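Local coordinates for putative sugar binding protein (PDB 3KEZ), which is a SusD-family outer-membrane protein that probably binds sugars for nutrient uptake and carries a calcium ion, at residues K269-Y274 against N326-N331; V316-P321 against E391-G396. All blocks are in the same frame, centred on the assembly; numbering follows the deposited sequence.

Interaction 1 of 2, residues K269-Y274 against N326-N331; sequences KESMGY and NITDAN. With CA (calcium ion), chain C.
The loop of the calcium site packs against the start of helix 272-275, with Ser271, Gly273 and Tyr274 set against Ile327 and Thr328. Asn326 forms an Asx turn in this loop. Its OD1 accepts from Thr328 N at 2.9 Å with an N-H...O angle of 167°. The same OD1 accepts from Thr328 OG1. Two bonds thus fix the Asn326 amide, and the Thr328 hydroxyl is turned to it. Thr328 OG1 meets the Tyr274 ring obliquely, 3.1 Å from CD1. Lys269 CG lies over the centre of one face, 3.5 Å above the Tyr274 plane. Ile327 CD1 comes in obliquely, 3.9 Å from Tyr274 CD1, the two side chains crossing at about a right angle. Asn326 OD1 lies near the ring plane, at the edge.

Ser271 is the N-cap residue of the helix. Its OG sits between the backbone N and the carbonyl carbon (chi1 72°), which turns it to the loop, 2.9 Å from Thr328 O. Gly273 lets the two backbones come close, since no CB stands in the way. Its CA makes a CA-H...O contact of 3.3 Å with Ile327 O. A water accepts from Gly273 N and donates to Thr328 O and Ala330 O. It links the first turn of the helix to the loop.

The loop then runs on to the metal. Asp329 O binds the calcium ion at 2.4 Å and Asn331 OD1 at 2.5 Å. A second water is bound, and Asn261 O and the side chains of Gln322 and Glu325 supply further ligands. The Asp329 carboxylate turns from the metal to Ser266. This is a calcium-binding loop: an Asx turn and a short 3-10 segment lead into ligands drawn from both backbone and side chains.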
ATOM      1  N   LYS A 269      10.624  16.394  -4.727  1.00 13.71           N
ATOM      2  CA  LYS A 269      11.410  15.459  -5.549  1.00 10.15           C
ATOM      3  C   LYS A 269      11.663  14.076  -4.923  1.00 11.27           C
ATOM      4  O   LYS A 269      12.203  13.184  -5.594  1.00 11.14           O
ATOM      5  CB  LYS A 269      12.716  16.120  -5.972  1.00 13.97           C
ATOM      6  CG  LYS A 269      12.552  17.235  -7.024  1.00 15.07           C
ATOM      7  CD  LYS A 269      13.897  17.926  -7.309  1.00 15.95           C
ATOM      8  CE  LYS A 269      13.739  19.079  -8.308  1.00 21.74           C
ATOM      9  NZ  LYS A 269      15.042  19.735  -8.625  1.00 24.89           N
ATOM     10  N   GLU A 270      11.274  13.867  -3.662  1.00 11.66           N
ATOM     11  CA  GLU A 270      11.356  12.508  -3.074  1.00 11.36           C
ATOM     12  C   GLU A 270      10.054  11.712  -3.244  1.00 11.19           C
ATOM     13  O   GLU A 270       9.897  10.636  -2.676  1.00 11.91           O
ATOM     14  CB  GLU A 270      11.796  12.563  -1.607  1.00  9.51           C
ATOM     15  CG  GLU A 270      13.176  13.168  -1.445  1.00 14.26           C
ATOM     16  CD  GLU A 270      13.785  12.963  -0.073  1.00  9.50           C
ATOM     17  OE1 GLU A 270      13.023  12.885   0.915  1.00 16.00           O
ATOM     18  OE2 GLU A 270      15.037  12.909  -0.004  1.00 17.85           O
ATOM     19  N   SER A 271       9.157  12.210  -4.088  1.00  8.35           N
ATOM     20  CA  SER A 271       7.901  11.530  -4.392  1.00  9.60           C
ATOM     21  C   SER A 271       8.132  10.379  -5.385  1.00  6.13           C
ATOM     22  O   SER A 271       9.135  10.361  -6.097  1.00  8.13           O
ATOM     23  CB  SER A 271       6.915  12.531  -5.014  1.00  9.99           C
ATOM     24  OG  SER A 271       7.324  12.864  -6.337  1.00 11.60           O
HETATM   25  N   MSE A 272       7.191   9.452  -5.453  1.00  7.63           N
HETATM   26  CA  MSE A 272       7.302   8.286  -6.366  1.00  8.11           C
HETATM   27  C   MSE A 272       7.504   8.711  -7.809  1.00  9.16           C
HETATM   28  O   MSE A 272       8.277   8.079  -8.550  1.00  8.72           O
HETATM   29  CB  MSE A 272       6.088   7.358  -6.232  1.00  6.24           C
HETATM   30  CG  MSE A 272       5.936   6.712  -4.848  1.00 10.06           C
HETATM   31 SE   MSE A 272       7.404   5.538  -4.522  0.75  2.00          SE
HETATM   32  CE  MSE A 272       6.874   3.978  -5.608  1.00 10.61           C
ATOM     33  N   GLY A 273       6.826   9.797  -8.202  1.00 10.54           N
ATOM     34  CA  GLY A 273       6.912  10.319  -9.547  1.00  8.71           C
ATOM     35  C   GLY A 273       8.329  10.698  -9.919  1.00 10.35           C
ATOM     36  O   GLY A 273       8.750  10.482 -11.055  1.00 10.56           O
ATOM     37  N   TYR A 274       9.060  11.275  -8.967  1.00 11.29           N
ATOM     38  CA  TYR A 274      10.457  11.649  -9.210  1.00 11.13           C
ATOM     39  C   TYR A 274      11.431  10.485  -8.945  1.00 13.40           C
ATOM     40  O   TYR A 274      12.479  10.404  -9.579  1.00 10.59           O
ATOM     41  CB  TYR A 274      10.832  12.855  -8.363  1.00 11.19           C
ATOM     42  CG  TYR A 274      11.802  13.815  -9.003  1.00 11.74           C
ATOM     43  CD1 TYR A 274      11.394  14.714  -9.987  1.00 12.42           C
ATOM     44  CD2 TYR A 274      13.129  13.850  -8.593  1.00  5.87           C
ATOM     45  CE1 TYR A 274      12.312  15.619 -10.563  1.00 17.99           C
ATOM     46  CE2 TYR A 274      14.034  14.738  -9.165  1.00 13.73           C
ATOM     47  CZ  TYR A 274      13.622  15.619 -10.131  1.00 16.44           C
ATOM     48  OH  TYR A 274      14.546  16.481 -10.650  1.00 23.98           O
ATOM     49  N   ASN A 326       4.578  18.471 -13.622  1.00 16.27           N
ATOM     50  CA  ASN A 326       5.885  17.829 -13.564  1.00 18.04           C
ATOM     51  C   ASN A 326       5.688  16.385 -13.047  1.00 13.30           C
ATOM     52  O   ASN A 326       4.716  16.105 -12.368  1.00  9.09           O
ATOM     53  CB  ASN A 326       6.784  18.626 -12.602  1.00 20.32           C
ATOM     54  CG  ASN A 326       8.232  18.178 -12.630  1.00 29.51           C
ATOM     55  OD1 ASN A 326       8.638  17.269 -11.888  1.00 28.73           O
ATOM     56  ND2 ASN A 326       9.037  18.851 -13.453  1.00 34.87           N
ATOM     57  N   ILE A 327       6.599  15.478 -13.365  1.00 12.13           N
ATOM     58  CA  ILE A 327       6.534  14.113 -12.783  1.00 11.79           C
ATOM     59  C   ILE A 327       6.518  14.157 -11.247  1.00 13.48           C
ATOM     60  O   ILE A 327       5.984  13.256 -10.591  1.00 12.50           O
ATOM     61  CB  ILE A 327       7.680  13.206 -13.252  1.00 13.54           C
ATOM     62  CG1 ILE A 327       9.058  13.844 -12.994  1.00 17.70           C
ATOM     63  CG2 ILE A 327       7.494  12.842 -14.732  1.00 16.65           C
ATOM     64  CD1 ILE A 327      10.230  12.897 -13.211  1.00 10.66           C
ATOM     65  N   THR A 328       7.116  15.186 -10.658  1.00  8.87           N
ATOM     66  CA  THR A 328       7.079  15.327  -9.221  1.00 11.87           C
ATOM     67  C   THR A 328       5.662  15.227  -8.619  1.00 12.66           C
ATOM     68  O   THR A 328       5.479  14.707  -7.514  1.00 12.10           O
ATOM     69  CB  THR A 328       7.702  16.666  -8.800  1.00 13.61           C
ATOM     70  OG1 THR A 328       9.099  16.651  -9.119  1.00 18.60           O
ATOM     71  CG2 THR A 328       7.522  16.885  -7.338  1.00 14.96           C
ATOM     72  N   ASP A 329       4.662  15.716  -9.349  1.00 11.35           N
ATOM     73  CA  ASP A 329       3.334  15.842  -8.808  1.00  9.74           C
ATOM     74  C   ASP A 329       2.378  14.768  -9.297  1.00 10.81           C
ATOM     75  O   ASP A 329       1.159  14.909  -9.143  1.00 12.56           O
ATOM     76  CB  ASP A 329       2.822  17.241  -9.087  1.00 11.84           C
ATOM     77  CG  ASP A 329       3.694  18.285  -8.444  1.00 17.97           C
ATOM     78  OD1 ASP A 329       4.095  18.049  -7.278  1.00 15.44           O
ATOM     79  OD2 ASP A 329       4.014  19.301  -9.102  1.00 12.15           O
ATOM     80  N   ALA A 330       2.927  13.651  -9.793  1.00 10.34           N
ATOM     81  CA  ALA A 330       2.118  12.494 -10.139  1.00  9.76           C
ATOM     82  C   ALA A 330       1.357  12.040  -8.916  1.00 10.43           C
ATOM     83  O   ALA A 330       1.908  11.995  -7.790  1.00  9.70           O
ATOM     84  CB  ALA A 330       2.982  11.359 -10.676  1.00  8.29           C
ATOM     85  N   ASN A 331       0.089  11.704  -9.145  1.00 12.02           N
ATOM     86  CA  ASN A 331      -0.771  11.108  -8.136  1.00 10.44           C
ATOM     87  C   ASN A 331      -0.321   9.693  -7.847  1.00 11.20           C
ATOM     88  O   ASN A 331       0.356   9.077  -8.667  1.00 11.20           O
ATOM     89  CB  ASN A 331      -2.242  11.106  -8.606  1.00 10.90           C
ATOM     90  CG  ASN A 331      -2.847  12.535  -8.731  1.00 14.64           C
ATOM     91  OD1 ASN A 331      -2.195  13.517  -8.385  1.00 12.19           O
ATOM     92  ND2 ASN A 331      -4.108  12.633  -9.212  1.00 11.50           N
TER
HETATM   93 CA    CA C 501      -1.064  15.179  -9.895  1.00 31.50          CA
HETATM   94  O   HOH W   1       4.615  11.676  -7.472  1.00  9.07           O
HETATM   95  O   HOH W   2      -3.415  16.117 -10.466  1.00 14.45           O

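Interaction 2 of 2, residues V316-P321 against E391-G396; sequences VNKYQP and ELVAEG
The Tyr319 ring carries Ala394 O at its edge, in its plane, where the hydroxyl points at the turn that follows helix 381-392. This is a type II beta turn, Leu392 to Glu395, closed by Glu395 N on Leu392 O. Tyr319 OH donates to Ala394 O at 2.6 Å, tilted 22° from the carbonyl plane. The Tyr319 side chain also touches Ile332 and Pro333 of strand 332-336.

Lys318 makes the main polar grip. Its CG stands anti to the carbonyl carbon (chi1 -66°) and the chain is extended beyond it, which carries NZ into the turn. NZ gives three bonds. Lys318 NZ lies 2.7 Å from Val393 O, in its carbonyl plane and on a lone pair. Glu391 O takes another at 2.8 Å, with Lys318 NZ above its carbonyl plane. Glu395 OE2 takes the third through its anti lone pair, as a salt bridge, while OE1 pairs with Arg336. An alanine in place of Lys318 would probably leave the Val393 and Glu391 carbonyls without this donor and Glu395 OE2 without its lysine salt-bridge partner.

Val316, at the end of strand 313-316, adds the apolar part. Its CG2 meets Val393 CG2 at 4.1 Å, and Met55 of strand 55-57 touches both residues. Closer still, Val316 CG1 rests 3.6 Å from Ala394 CB.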
ATOM      1  N   VAL A 316       9.580   1.895 -13.559  1.00 10.97           N
ATOM      2  CA  VAL A 316       8.153   1.633 -13.620  1.00  9.48           C
ATOM      3  C   VAL A 316       7.435   2.967 -13.759  1.00  9.41           C
ATOM      4  O   VAL A 316       7.377   3.762 -12.838  1.00 10.58           O
ATOM      5  CB  VAL A 316       7.663   0.865 -12.399  1.00  8.37           C
ATOM      6  CG1 VAL A 316       6.140   0.627 -12.463  1.00 10.09           C
ATOM      7  CG2 VAL A 316       8.438  -0.469 -12.292  1.00 11.48           C
ATOM      8  N   ASN A 317       6.876   3.197 -14.934  1.00 10.02           N
ATOM      9  CA  ASN A 317       6.299   4.486 -15.304  1.00 10.03           C
ATOM     10  C   ASN A 317       4.813   4.552 -14.954  1.00  9.43           C
ATOM     11  O   ASN A 317       3.964   4.902 -15.801  1.00 13.59           O
ATOM     12  CB  ASN A 317       6.502   4.710 -16.822  1.00 10.99           C
ATOM     13  CG  ASN A 317       6.337   6.161 -17.227  1.00 16.27           C
ATOM     14  OD1 ASN A 317       6.736   7.046 -16.485  1.00 14.97           O
ATOM     15  ND2 ASN A 317       5.730   6.410 -18.396  1.00 14.26           N
ATOM     16  N   LYS A 318       4.490   4.248 -13.704  1.00  9.00           N
ATOM     17  CA  LYS A 318       3.094   4.304 -13.229  1.00 10.91           C
ATOM     18  C   LYS A 318       2.712   5.657 -12.664  1.00  9.22           C
ATOM     19  O   LYS A 318       1.534   5.979 -12.551  1.00 11.73           O
ATOM     20  CB  LYS A 318       2.839   3.234 -12.162  1.00  7.05           C
ATOM     21  CG  LYS A 318       2.929   1.824 -12.707  1.00  8.04           C
ATOM     22  CD  LYS A 318       2.715   0.749 -11.633  1.00  8.58           C
ATOM     23  CE  LYS A 318       2.370  -0.596 -12.257  1.00  6.14           C
ATOM     24  NZ  LYS A 318       2.103  -1.684 -11.230  1.00  6.08           N
ATOM     25  N   TYR A 319       3.713   6.410 -12.255  1.00  7.62           N
ATOM     26  CA  TYR A 319       3.499   7.728 -11.685  1.00  9.64           C
ATOM     27  C   TYR A 319       3.601   8.761 -12.802  1.00 11.39           C
ATOM     28  O   TYR A 319       4.610   9.436 -12.979  1.00  9.64           O
ATOM     29  CB  TYR A 319       4.504   7.938 -10.573  1.00  6.50           C
ATOM     30  CG  TYR A 319       4.279   6.878  -9.519  1.00 10.07           C
ATOM     31  CD1 TYR A 319       3.242   7.001  -8.581  1.00 13.07           C
ATOM     32  CD2 TYR A 319       5.033   5.703  -9.506  1.00  8.61           C
ATOM     33  CE1 TYR A 319       2.984   5.990  -7.653  1.00 12.00           C
ATOM     34  CE2 TYR A 319       4.771   4.676  -8.574  1.00  5.22           C
ATOM     35  CZ  TYR A 319       3.772   4.834  -7.651  1.00 12.52           C
ATOM     36  OH  TYR A 319       3.570   3.828  -6.726  1.00 10.62           O
ATOM     37  N   GLN A 320       2.521   8.836 -13.570  1.00 13.69           N
ATOM     38  CA  GLN A 320       2.460   9.677 -14.766  1.00 16.18           C
ATOM     39  C   GLN A 320       1.826  10.989 -14.344  1.00 14.49           C
ATOM     40  O   GLN A 320       0.785  11.005 -13.710  1.00 14.14           O
ATOM     41  CB  GLN A 320       1.666   8.978 -15.892  1.00 15.72           C
ATOM     42  CG  GLN A 320       2.352   7.658 -16.337  1.00 20.11           C
ATOM     43  CD  GLN A 320       1.594   6.875 -17.378  1.00 24.67           C
ATOM     44  OE1 GLN A 320       0.591   7.351 -17.889  1.00 18.28           O
ATOM     45  NE2 GLN A 320       2.083   5.653 -17.708  1.00 13.89           N
ATOM     46  N   PRO A 321       2.489  12.096 -14.638  1.00 13.82           N
ATOM     47  CA  PRO A 321       1.869  13.355 -14.246  1.00 15.63           C
ATOM     48  C   PRO A 321       0.558  13.585 -15.009  1.00 12.82           C
ATOM     49  O   PRO A 321       0.396  13.101 -16.142  1.00 12.80           O
ATOM     50  CB  PRO A 321       2.917  14.392 -14.661  1.00 18.30           C
ATOM     51  CG  PRO A 321       3.633  13.750 -15.825  1.00 18.60           C
ATOM     52  CD  PRO A 321       3.664  12.283 -15.505  1.00 16.61           C
ATOM     53  N   GLU A 391       1.212  -7.255 -11.673  1.00  8.89           N
ATOM     54  CA  GLU A 391       0.224  -6.178 -11.593  1.00  8.13           C
ATOM     55  C   GLU A 391       0.601  -5.028 -10.648  1.00 10.13           C
ATOM     56  O   GLU A 391       0.343  -3.872 -10.960  1.00  8.64           O
ATOM     57  CB  GLU A 391      -1.143  -6.748 -11.198  1.00 11.44           C
ATOM     58  CG  GLU A 391      -2.224  -5.716 -11.287  1.00  6.57           C
ATOM     59  CD  GLU A 391      -2.378  -5.175 -12.691  1.00 14.83           C
ATOM     60  OE1 GLU A 391      -2.458  -6.005 -13.637  1.00 11.68           O
ATOM     61  OE2 GLU A 391      -2.428  -3.933 -12.858  1.00  7.89           O
ATOM     62  N   LEU A 392       1.227  -5.326  -9.508  1.00  8.82           N
ATOM     63  CA  LEU A 392       1.384  -4.352  -8.445  1.00  8.58           C
ATOM     64  C   LEU A 392       2.826  -3.853  -8.232  1.00  8.81           C
ATOM     65  O   LEU A 392       3.116  -3.206  -7.248  1.00 10.98           O
ATOM     66  CB  LEU A 392       0.804  -4.908  -7.149  1.00  8.74           C
ATOM     67  CG  LEU A 392      -0.714  -5.233  -7.167  1.00  8.78           C
ATOM     68  CD1 LEU A 392      -1.181  -5.642  -5.745  1.00  8.21           C
ATOM     69  CD2 LEU A 392      -1.537  -4.030  -7.628  1.00  8.19           C
ATOM     70  N   VAL A 393       3.715  -4.163  -9.163  1.00 10.67           N
ATOM     71  CA  VAL A 393       5.081  -3.654  -9.142  1.00  6.86           C
ATOM     72  C   VAL A 393       5.095  -2.103  -8.984  1.00  7.79           C
ATOM     73  O   VAL A 393       4.325  -1.366  -9.663  1.00  6.74           O
ATOM     74  CB  VAL A 393       5.886  -4.158 -10.358  1.00  5.45           C
ATOM     75  CG1 VAL A 393       5.309  -3.646 -11.682  1.00  5.61           C
ATOM     76  CG2 VAL A 393       7.358  -3.829 -10.182  1.00  6.91           C
ATOM     77  N   ALA A 394       5.902  -1.654  -8.008  1.00 10.84           N
ATOM     78  CA  ALA A 394       6.117  -0.202  -7.666  1.00 11.62           C
ATOM     79  C   ALA A 394       4.948   0.437  -6.892  1.00 12.26           C
ATOM     80  O   ALA A 394       4.918   1.663  -6.702  1.00 10.48           O
ATOM     81  CB  ALA A 394       6.497   0.642  -8.919  1.00 12.09           C
ATOM     82  N   GLU A 395       4.012  -0.405  -6.420  1.00 10.70           N
ATOM     83  CA  GLU A 395       2.864   0.040  -5.619  1.00  8.64           C
ATOM     84  C   GLU A 395       2.949  -0.480  -4.174  1.00  9.89           C
ATOM     85  O   GLU A 395       2.019  -0.301  -3.410  1.00  9.40           O
ATOM     86  CB  GLU A 395       1.522  -0.354  -6.256  1.00 10.79           C
ATOM     87  CG  GLU A 395       1.261   0.256  -7.651  1.00  8.80           C
ATOM     88  CD  GLU A 395       0.076  -0.352  -8.359  1.00 10.19           C
ATOM     89  OE1 GLU A 395      -1.080  -0.098  -7.952  1.00 12.85           O
ATOM     90  OE2 GLU A 395       0.290  -1.039  -9.370  1.00 12.09           O
ATOM     91  N   GLY A 396       4.083  -1.069  -3.795  1.00 10.84           N
ATOM     92  CA  GLY A 396       4.395  -1.286  -2.384  1.00 11.24           C
ATOM     93  C   GLY A 396       3.978  -2.592  -1.741  1.00 10.87           C
ATOM     94  O   GLY A 396       3.904  -2.671  -0.485  1.00  9.91           O
TER

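How the interactions relate
Both interactions use the loop between strands 313-316 and 332-336. Interaction 2 takes its start and interaction 1 its end, beside the calcium. Interaction 2 is the deeper: all its touching residues are buried, and a lysine and a tyrosine satisfy backbone carbonyls of a helix end and the turn after it. Interaction 1 is partly exposed. It relies on a bridging water and a glycine that permits close backbone approach, with the calcium held by one side. The centres of interactions 1 and 2 lie about 11 Å apart. Met272, present as selenomethionine, reaches from the helix of interaction 1 and places CE 3.5 Å from Tyr319 OH. Ala330 CB packs 3.4 Å from Tyr319 O.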